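Local coordinates for acyl-coenzyme A oxidase acox-1.2 (Caenorhabditis elegans, PDB 5K3J), which catalyses the FAD-dependent desaturation of CoA-linked ascaroside side chains of five carbons, the first step of their peroxisomal beta-oxidation during pheromone production, at residues Asp24-Ala29 with Ser607-Asp612; Val232-Ile237 with Gly249-Asn254; Ser315-Gln320 with Gly624-Asn629. One frame throughout, in Å; residues are numbered along the deposited sequence.

After a short helix, 12-18, the chain enters Asp-24-Ala-29 at the start of helix 25-32, the first half of contact 1. After further helices comes the beta region, where contact 2 closes a hairpin, its segments 12 residues apart at their nearest ends. Ser-315-Gln-320, where helix 287-315 gives way to a loop, opens contact 3. Residues 607-612 then return to helix 25-32 and close contact 1, so contact 2 lies within that loop. Gly-624-Asn-629 closes contact 3. Contacts 1 and 3 cross, and their centres are about 21 Å apart. Contact 1 joins the N-terminal and C-terminal helical regions. Contact 3 joins the FAD-binding loop to helix 626-636. Contacts 2 and 3 both reach the second subunit.

Contact 1. Residues Asp24-Ala29 with Ser607-Asp612; sequences DTDKMA and SFQISD
Gln-609 reaches back to the first turn of helix 25-32 and meets Asp-26 and Ala-29. Gln-609 follows helix 601-606 and has positive phi, which takes the chain out of its helical course. From CB, which points at helix 25-32, the side chain runs extended beyond CG (chi2 163°). That straight run carries CD to Ala-29, 3.7 Å from its CB. OE1 lies against the same methyl, and Arg-43 NE donates a hydrogen bond to this oxygen. Gln-609 NE2, the other branch of the amide, gives Asp-26 OD1 a weak hydrogen bond of 2.9 Å. The bond is bent, with 123° at the hydrogen, and the carboxylate and amide planes stand nearly at right angles (88°). Ser-607 packs against Thr-25 and Met-28. Its CB touches Met-28 CG at 3.5 Å, and its OG, bonded to Ser-603 O, lies 3.6 Å from Thr-25 CG2. Thr-25 OG1 pairs with Arg-4 N. Beyond CG, Met-28 bends away to Val-554 and Leu-555 of helix 549-569. Asp-24 is the N-cap of helix 25-32, with its OD1 accepting from Asp-26 N at 3.0 Å. The contact joins helix 25-32 to a loop of the C-terminal helical region mainly by packing. The one hydrogen bond between the segments is weak, and the charge on Asp-26 is probably offset in part by Arg-43, a long and weak ion pair.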
# COMPACT_ATOMS: atom_id res chain seq x y z
N ASP A 24 -12.32 31.41 -6.28
CA ASP A 24 -13.47 30.82 -6.96
C ASP A 24 -13.12 29.40 -7.41
O ASP A 24 -12.11 29.18 -8.08
CB ASP A 24 -13.89 31.67 -8.15
CG ASP A 24 -15.33 31.43 -8.57
OD1 ASP A 24 -15.72 30.25 -8.75
OD2 ASP A 24 -16.09 32.41 -8.71
N THR A 25 -13.96 28.45 -7.03
CA THR A 25 -13.69 27.04 -7.28
C THR A 25 -14.13 26.61 -8.67
O THR A 25 -13.72 25.55 -9.15
CB THR A 25 -14.39 26.14 -6.24
OG1 THR A 25 -15.81 26.35 -6.30
CG2 THR A 25 -13.89 26.46 -4.84
N ASP A 26 -14.95 27.42 -9.31
CA ASP A 26 -15.26 27.22 -10.72
C ASP A 26 -14.07 27.70 -11.55
O ASP A 26 -13.85 27.23 -12.66
CB ASP A 26 -16.53 27.97 -11.12
CG ASP A 26 -17.77 27.08 -11.05
OD1 ASP A 26 -17.76 26.11 -10.27
OD2 ASP A 26 -18.74 27.36 -11.79
N LYS A 27 -13.31 28.62 -10.97
CA LYS A 27 -12.10 29.13 -11.61
C LYS A 27 -10.95 28.15 -11.43
O LYS A 27 -10.17 27.92 -12.36
CB LYS A 27 -11.72 30.49 -11.05
CG LYS A 27 -12.20 31.66 -11.89
CD LYS A 27 -13.72 31.78 -11.86
CE LYS A 27 -14.19 32.95 -12.71
NZ LYS A 27 -13.57 34.23 -12.27
N MET A 28 -10.83 27.59 -10.23
CA MET A 28 -9.79 26.61 -9.96
C MET A 28 -9.99 25.35 -10.79
O MET A 28 -9.03 24.77 -11.29
CB MET A 28 -9.74 26.26 -8.47
CG MET A 28 -8.69 25.22 -8.14
SD MET A 28 -7.00 25.83 -8.26
CE MET A 28 -6.85 26.66 -6.69
N ALA A 29 -11.24 24.93 -10.92
CA ALA A 29 -11.58 23.76 -11.72
C ALA A 29 -11.09 23.94 -13.15
O ALA A 29 -10.53 23.01 -13.74
CB ALA A 29 -13.08 23.51 -11.70
N SER A 607 -12.68 21.78 -5.55
CA SER A 607 -12.40 22.32 -6.87
C SER A 607 -12.26 21.24 -7.93
O SER A 607 -12.55 21.48 -9.10
CB SER A 607 -11.14 23.17 -6.82
OG SER A 607 -11.27 24.22 -5.88
N PHE A 608 -11.81 20.06 -7.53
CA PHE A 608 -11.65 18.95 -8.48
C PHE A 608 -13.02 18.52 -9.02
O PHE A 608 -13.09 17.77 -10.00
CB PHE A 608 -10.93 17.77 -7.82
CG PHE A 608 -9.49 18.05 -7.48
CD1 PHE A 608 -8.50 17.98 -8.45
CD2 PHE A 608 -9.11 18.37 -6.18
CE1 PHE A 608 -7.18 18.24 -8.14
CE2 PHE A 608 -7.79 18.63 -5.87
CZ PHE A 608 -6.82 18.56 -6.85
N GLN A 609 -14.07 19.02 -8.37
CA GLN A 609 -15.46 18.80 -8.77
C GLN A 609 -15.75 17.35 -9.12
O GLN A 609 -16.37 17.05 -10.14
CB GLN A 609 -15.84 19.74 -9.92
CG GLN A 609 -16.34 21.09 -9.41
CD GLN A 609 -16.33 22.18 -10.45
OE1 GLN A 609 -15.97 21.96 -11.61
NE2 GLN A 609 -16.73 23.38 -10.05
N ILE A 610 -15.29 16.46 -8.25
CA ILE A 610 -15.59 15.04 -8.34
C ILE A 610 -16.94 14.75 -7.70
O ILE A 610 -17.12 14.94 -6.50
CB ILE A 610 -14.51 14.19 -7.65
CG1 ILE A 610 -13.12 14.56 -8.19
CG2 ILE A 610 -14.79 12.71 -7.83
CD1 ILE A 610 -11.97 13.92 -7.42
N SER A 611 -17.90 14.30 -8.51
CA SER A 611 -19.23 14.00 -8.02
C SER A 611 -19.19 12.82 -7.04
O SER A 611 -18.22 12.06 -7.01
CB SER A 611 -20.17 13.68 -9.18
OG SER A 611 -19.80 12.47 -9.82
N ASP A 612 -20.24 12.69 -6.22
CA ASP A 612 -20.35 11.55 -5.32
C ASP A 612 -20.37 10.25 -6.12
O ASP A 612 -19.87 9.22 -5.67
CB ASP A 612 -21.60 11.65 -4.45
CG ASP A 612 -21.44 12.62 -3.30
OD1 ASP A 612 -20.31 13.06 -3.04
OD2 ASP A 612 -22.47 12.94 -2.65

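Contact 2. Residues Val232-Ile237 with Gly249-Asn254; sequences VTVGDI and GYLGLN
Tyr-250 lays its ring over Gly-235 in a two-stranded antiparallel beta hairpin. Strand 248-253 is the middle of a three-stranded sheet and strand 232-236 lies at its edge, in the beta domain of the acyl-CoA oxidase fold. Tyr-250 CG sits between the backbone N and the carbonyl carbon (chi1 61°). This turns the ring across to the neighbouring strand. Gly-235 CA lies over one face, 4.1 Å from the ring centroid of Tyr-250, as a CH-pi contact. Gly-235 N is also above that face. Gly-235 has no side chain between its backbone and the ring. At the ring edge lie Thr-233 CG2, Asp-236 O and Ile-237 CG2, the last 4.0 Å from Tyr-250 CD2. The ring also meets Trp-186, and Phe-631 of the second subunit edge-to-face. With an alanine in place of Tyr-250, the backbone of Gly-235 is likely to lose its aromatic cover and Phe-631 of the second subunit its edge-to-face partner. On the other side of the hairpin, Leu-251 has CG anti to its backbone N (chi1 175°). Its CD1 is thereby set 3.9 Å from Val-232 CG1 and 3.7 Å from Val-234 CG2. Val-232 and Leu-253 run side by side, pointing the same way. Thr-233 and Gly-252 form a hydrogen-bonded pair with both bonds nearly straight. Tyr-250 N also donates to Gly-235 O at 2.8 Å, whereas the return bond from Gly-235 N to Tyr-250 O is weak, at 3.4 Å.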
# COMPACT_ATOMS: atom_id res chain seq x y z
N VAL A 232 -6.81 -20.85 -30.85
CA VAL A 232 -6.80 -19.85 -29.79
C VAL A 232 -7.18 -20.43 -28.42
O VAL A 232 -8.26 -21.00 -28.24
CB VAL A 232 -7.76 -18.69 -30.12
CG1 VAL A 232 -8.05 -17.85 -28.88
CG2 VAL A 232 -7.18 -17.82 -31.23
N THR A 233 -6.27 -20.28 -27.47
CA THR A 233 -6.55 -20.60 -26.08
C THR A 233 -6.63 -19.30 -25.30
O THR A 233 -5.74 -18.45 -25.42
CB THR A 233 -5.48 -21.52 -25.47
OG1 THR A 233 -5.32 -22.69 -26.29
CG2 THR A 233 -5.88 -21.96 -24.07
N VAL A 234 -7.69 -19.13 -24.52
CA VAL A 234 -7.94 -17.84 -23.88
C VAL A 234 -8.76 -17.99 -22.58
O VAL A 234 -9.73 -18.74 -22.52
CB VAL A 234 -8.64 -16.87 -24.89
CG1 VAL A 234 -10.01 -16.45 -24.43
CG2 VAL A 234 -7.76 -15.66 -25.17
N GLY A 235 -8.32 -17.28 -21.55
CA GLY A 235 -8.97 -17.32 -20.25
C GLY A 235 -8.46 -16.25 -19.31
O GLY A 235 -7.47 -15.58 -19.61
N ASP A 236 -9.13 -16.08 -18.18
CA ASP A 236 -8.77 -15.07 -17.19
C ASP A 236 -7.65 -15.57 -16.27
O ASP A 236 -7.52 -16.77 -16.04
CB ASP A 236 -10.00 -14.68 -16.36
CG ASP A 236 -9.72 -13.56 -15.38
OD1 ASP A 236 -9.62 -12.39 -15.81
OD2 ASP A 236 -9.62 -13.86 -14.17
N ILE A 237 -6.83 -14.65 -15.76
CA ILE A 237 -5.68 -15.03 -14.95
C ILE A 237 -5.95 -14.99 -13.45
O ILE A 237 -5.02 -14.99 -12.64
CB ILE A 237 -4.45 -14.14 -15.24
CG1 ILE A 237 -4.70 -12.69 -14.79
CG2 ILE A 237 -4.10 -14.22 -16.72
CD1 ILE A 237 -3.49 -11.80 -14.91
N GLY A 249 -6.36 -11.40 -19.06
CA GLY A 249 -6.33 -12.78 -19.52
C GLY A 249 -5.00 -13.31 -20.02
O GLY A 249 -3.99 -12.61 -20.04
N TYR A 250 -5.02 -14.58 -20.42
CA TYR A 250 -3.86 -15.17 -21.07
C TYR A 250 -4.25 -15.64 -22.47
O TYR A 250 -5.43 -15.90 -22.74
CB TYR A 250 -3.29 -16.32 -20.24
CG TYR A 250 -4.23 -17.48 -20.00
CD1 TYR A 250 -4.35 -18.52 -20.92
CD2 TYR A 250 -4.99 -17.55 -18.84
CE1 TYR A 250 -5.21 -19.58 -20.69
CE2 TYR A 250 -5.84 -18.61 -18.60
CZ TYR A 250 -5.95 -19.62 -19.53
OH TYR A 250 -6.81 -20.67 -19.28
N LEU A 251 -3.27 -15.74 -23.36
CA LEU A 251 -3.54 -16.16 -24.73
C LEU A 251 -2.59 -17.25 -25.20
O LEU A 251 -1.37 -17.13 -25.07
CB LEU A 251 -3.44 -14.97 -25.69
CG LEU A 251 -3.58 -15.30 -27.18
CD1 LEU A 251 -4.93 -15.93 -27.48
CD2 LEU A 251 -3.35 -14.06 -28.03
N GLY A 252 -3.16 -18.33 -25.73
CA GLY A 252 -2.39 -19.41 -26.31
C GLY A 252 -2.66 -19.55 -27.79
O GLY A 252 -3.80 -19.73 -28.21
N LEU A 253 -1.60 -19.47 -28.59
CA LEU A 253 -1.74 -19.57 -30.04
C LEU A 253 -1.03 -20.81 -30.57
O LEU A 253 0.15 -21.03 -30.30
CB LEU A 253 -1.18 -18.31 -30.72
CG LEU A 253 -1.97 -17.02 -30.45
CD1 LEU A 253 -1.15 -15.79 -30.79
CD2 LEU A 253 -3.27 -17.03 -31.23
N ASN A 254 -1.76 -21.63 -31.32
CA ASN A 254 -1.21 -22.86 -31.90
C ASN A 254 -1.13 -22.77 -33.43
O ASN A 254 -2.06 -23.15 -34.13
CB ASN A 254 -2.06 -24.07 -31.50
CG ASN A 254 -1.57 -25.36 -32.12
OD1 ASN A 254 -0.43 -25.46 -32.58
ND2 ASN A 254 -2.43 -26.38 -32.13

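Contact 3. Residues Ser315-Gln320 with Gly624-Asn629; sequences SAVRRQ and GHVYEN. With FAD (flavin-adenine dinucleotide), chain G.
Arg-318 reaches both Tyr-627 and the FAD diphosphate because its CG is anti to the backbone N (chi1 173°) and the chain then bends at chi2 (65°). Tyr-627 comes from helix 626-636 with CG beside its backbone N, and its hydroxyl arrives at the edge of the guanidinium. Arg-318 NH1 donates to Tyr-627 OH at 3.3 Å. The bond is nearly straight, and the hydroxyl oxygen lies close to the guanidinium plane. The two side chains cross at about a right angle. The same guanidinium turns its NE and NH2 edge to the diphosphate. Arg-318 NE donates to FAD O2A at 2.6 Å, and its NH2 to the same oxygen at 3.0 Å. A further bond from NH2 to FAD O2P is weak. One arginine thus touches both phosphates of FAD, and its positive charge would be expected to offset part of theirs. This is part of the FAD site of the acyl-CoA oxidase dimer, where the cofactor is shared between subunits. Ser-156, Thr-150 and Gly-189 of the second subunit also bond to this FAD. Leu-152 O of that subunit takes a weak bond from Arg-318 NH1. Tyr-627 is a second-shell residue for the cofactor, and its hydroxyl probably helps to hold the guanidinium in this rotation. A water hydrogen-bonds to Tyr-627 OH and accepts from Arg-319 N at 2.7 Å, linking the tyrosine to the loop backbone. Beside this polar group, Val-317 forms the apolar part of the contact. Its CG1 lies 4.3 Å from Val-626 CG2 and also touches Tyr-627 CE2. Val-317 CG2 lies 4.0 Å from Gly-624 O, and that oxygen accepts a hydrogen bond from Asn-11 ND2.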
# COMPACT_ATOMS: atom_id res chain seq x y z
N SER A 315 -11.59 14.95 7.45
CA SER A 315 -10.73 15.53 8.47
C SER A 315 -11.36 16.79 9.06
O SER A 315 -10.98 17.23 10.15
CB SER A 315 -9.35 15.85 7.91
OG SER A 315 -8.72 14.69 7.39
N ALA A 316 -12.31 17.37 8.34
CA ALA A 316 -13.00 18.57 8.80
C ALA A 316 -14.33 18.24 9.45
O ALA A 316 -15.06 19.13 9.88
CB ALA A 316 -13.20 19.55 7.64
N VAL A 317 -14.64 16.95 9.52
CA VAL A 317 -15.83 16.48 10.23
C VAL A 317 -15.43 15.75 11.51
O VAL A 317 -15.89 16.09 12.60
CB VAL A 317 -16.68 15.53 9.37
CG1 VAL A 317 -17.82 14.94 10.20
CG2 VAL A 317 -17.21 16.25 8.13
N ARG A 318 -14.56 14.76 11.35
CA ARG A 318 -14.04 13.97 12.46
C ARG A 318 -13.43 14.86 13.55
O ARG A 318 -12.35 15.42 13.37
CB ARG A 318 -12.99 12.97 11.97
CG ARG A 318 -12.27 12.22 13.08
CD ARG A 318 -13.24 11.33 13.85
NE ARG A 318 -12.56 10.25 14.57
CZ ARG A 318 -13.19 9.21 15.10
NH1 ARG A 318 -14.51 9.10 14.97
NH2 ARG A 318 -12.51 8.26 15.73
N ARG A 319 -14.13 14.98 14.67
CA ARG A 319 -13.58 15.67 15.82
C ARG A 319 -13.01 14.66 16.81
O ARG A 319 -13.69 13.71 17.19
CB ARG A 319 -14.64 16.54 16.50
CG ARG A 319 -15.23 17.61 15.60
CD ARG A 319 -16.28 18.40 16.36
NE ARG A 319 -16.84 19.50 15.57
CZ ARG A 319 -16.32 20.72 15.53
NH1 ARG A 319 -15.23 21.01 16.24
NH2 ARG A 319 -16.90 21.66 14.79
N GLN A 320 -11.76 14.86 17.21
CA GLN A 320 -11.10 13.93 18.12
C GLN A 320 -9.95 14.60 18.86
O GLN A 320 -9.09 15.23 18.25
CB GLN A 320 -10.58 12.71 17.35
CG GLN A 320 -11.36 11.44 17.59
CD GLN A 320 -10.89 10.70 18.83
OE1 GLN A 320 -9.83 10.99 19.37
NE2 GLN A 320 -11.68 9.74 19.28
N GLY A 624 -21.21 16.14 3.52
CA GLY A 624 -20.53 16.00 4.80
C GLY A 624 -21.29 15.24 5.85
O GLY A 624 -20.92 15.24 7.03
N HIS A 625 -22.37 14.57 5.45
CA HIS A 625 -23.13 13.76 6.38
C HIS A 625 -22.54 12.36 6.45
O HIS A 625 -22.97 11.44 5.76
CB HIS A 625 -24.60 13.72 5.97
CG HIS A 625 -25.25 15.07 5.95
ND1 HIS A 625 -24.89 16.08 6.82
CD2 HIS A 625 -26.22 15.59 5.16
CE1 HIS A 625 -25.62 17.15 6.57
NE2 HIS A 625 -26.43 16.89 5.57
N VAL A 626 -21.52 12.21 7.30
CA VAL A 626 -20.76 10.97 7.38
C VAL A 626 -21.38 9.94 8.32
O VAL A 626 -21.76 8.86 7.89
CB VAL A 626 -19.33 11.25 7.84
CG1 VAL A 626 -18.54 9.95 7.91
CG2 VAL A 626 -18.66 12.26 6.91
N TYR A 627 -21.47 10.30 9.60
CA TYR A 627 -21.91 9.38 10.65
C TYR A 627 -23.31 8.83 10.39
O TYR A 627 -23.55 7.64 10.56
CB TYR A 627 -21.86 10.08 12.01
CG TYR A 627 -20.46 10.40 12.47
CD1 TYR A 627 -19.45 9.45 12.42
CD2 TYR A 627 -20.14 11.67 12.93
CE1 TYR A 627 -18.17 9.74 12.84
CE2 TYR A 627 -18.86 11.98 13.35
CZ TYR A 627 -17.88 11.01 13.30
OH TYR A 627 -16.60 11.31 13.72
N GLU A 628 -24.22 9.71 9.98
CA GLU A 628 -25.59 9.31 9.68
C GLU A 628 -25.61 8.27 8.56
O GLU A 628 -26.32 7.27 8.65
CB GLU A 628 -26.43 10.52 9.28
CG GLU A 628 -27.81 10.18 8.76
CD GLU A 628 -28.49 11.36 8.09
OE1 GLU A 628 -28.91 11.22 6.92
OE2 GLU A 628 -28.62 12.42 8.74
N ASN A 629 -24.83 8.52 7.52
CA ASN A 629 -24.81 7.65 6.35
C ASN A 629 -23.85 6.47 6.47
O ASN A 629 -24.02 5.45 5.79
CB ASN A 629 -24.47 8.46 5.09
CG ASN A 629 -25.62 9.34 4.63
OD1 ASN A 629 -26.54 8.86 3.97
ND2 ASN A 629 -25.56 10.62 4.97
PA FAD G . -8.69 8.97 14.99
O1A FAD G . -8.44 9.06 16.50
O2A FAD G . -10.03 9.54 14.66
O5B FAD G . -7.54 9.79 14.21
C5B FAD G . -7.70 10.02 12.80
C4B FAD G . -6.68 11.11 12.36
O4B FAD G . -6.71 12.10 13.22
C3B FAD G . -5.26 10.55 12.40
O3B FAD G . -4.54 11.05 11.39
C2B FAD G . -4.68 11.07 13.75
O2B FAD G . -3.20 11.27 13.64
C1B FAD G . -5.27 12.20 13.92
N9A FAD G . -5.43 12.48 15.31
C8A FAD G . -6.48 12.14 16.09
N7A FAD G . -6.23 12.60 17.34
C5A FAD G . -5.03 13.24 17.33
C6A FAD G . -4.31 13.89 18.33
N6A FAD G . -4.53 14.14 19.71
N1A FAD G . -3.13 14.44 18.05
C2A FAD G . -2.62 14.37 16.79
N3A FAD G . -3.32 13.73 15.81
C4A FAD G . -4.53 13.17 16.09
N1 FAD G . -11.31 -1.22 18.35
C2 FAD G . -11.79 -2.06 19.45
O2 FAD G . -12.20 -1.54 20.46
N3 FAD G . -11.76 -3.52 19.33
C4 FAD G . -11.28 -4.12 18.15
O4 FAD G . -11.25 -5.37 18.06
C4X FAD G . -10.79 -3.28 17.03
N5 FAD G . -10.29 -3.89 15.82
C5X FAD G . -9.82 -3.06 14.72
C6 FAD G . -9.34 -3.66 13.54
C7 FAD G . -8.88 -2.86 12.48
C7M FAD G . -8.40 -3.74 11.31
C8 FAD G . -8.90 -1.47 12.59
C8M FAD G . -8.43 -0.52 11.50
C9 FAD G . -9.38 -0.86 13.76
C9A FAD G . -9.84 -1.65 14.83
N10 FAD G . -10.35 -1.02 16.06
C10 FAD G . -10.82 -1.84 17.15
C1' FAD G . -10.39 0.45 16.19
C2' FAD G . -8.99 1.02 16.43
O2' FAD G . -8.50 0.56 17.64
C3' FAD G . -9.09 2.52 16.46
O3' FAD G . -9.66 2.97 15.26
C4' FAD G . -7.72 3.13 16.63
O4' FAD G . -7.20 2.75 17.88
C5' FAD G . -7.85 4.63 16.56
O5' FAD G . -8.54 4.97 15.36
P FAD G . -9.43 6.30 15.31
O1P FAD G . -10.74 5.99 14.56
O2P FAD G . -9.75 6.76 16.69
O3P FAD G . -8.64 7.43 14.55
O HOH W 1 -16.26 13.72 15.68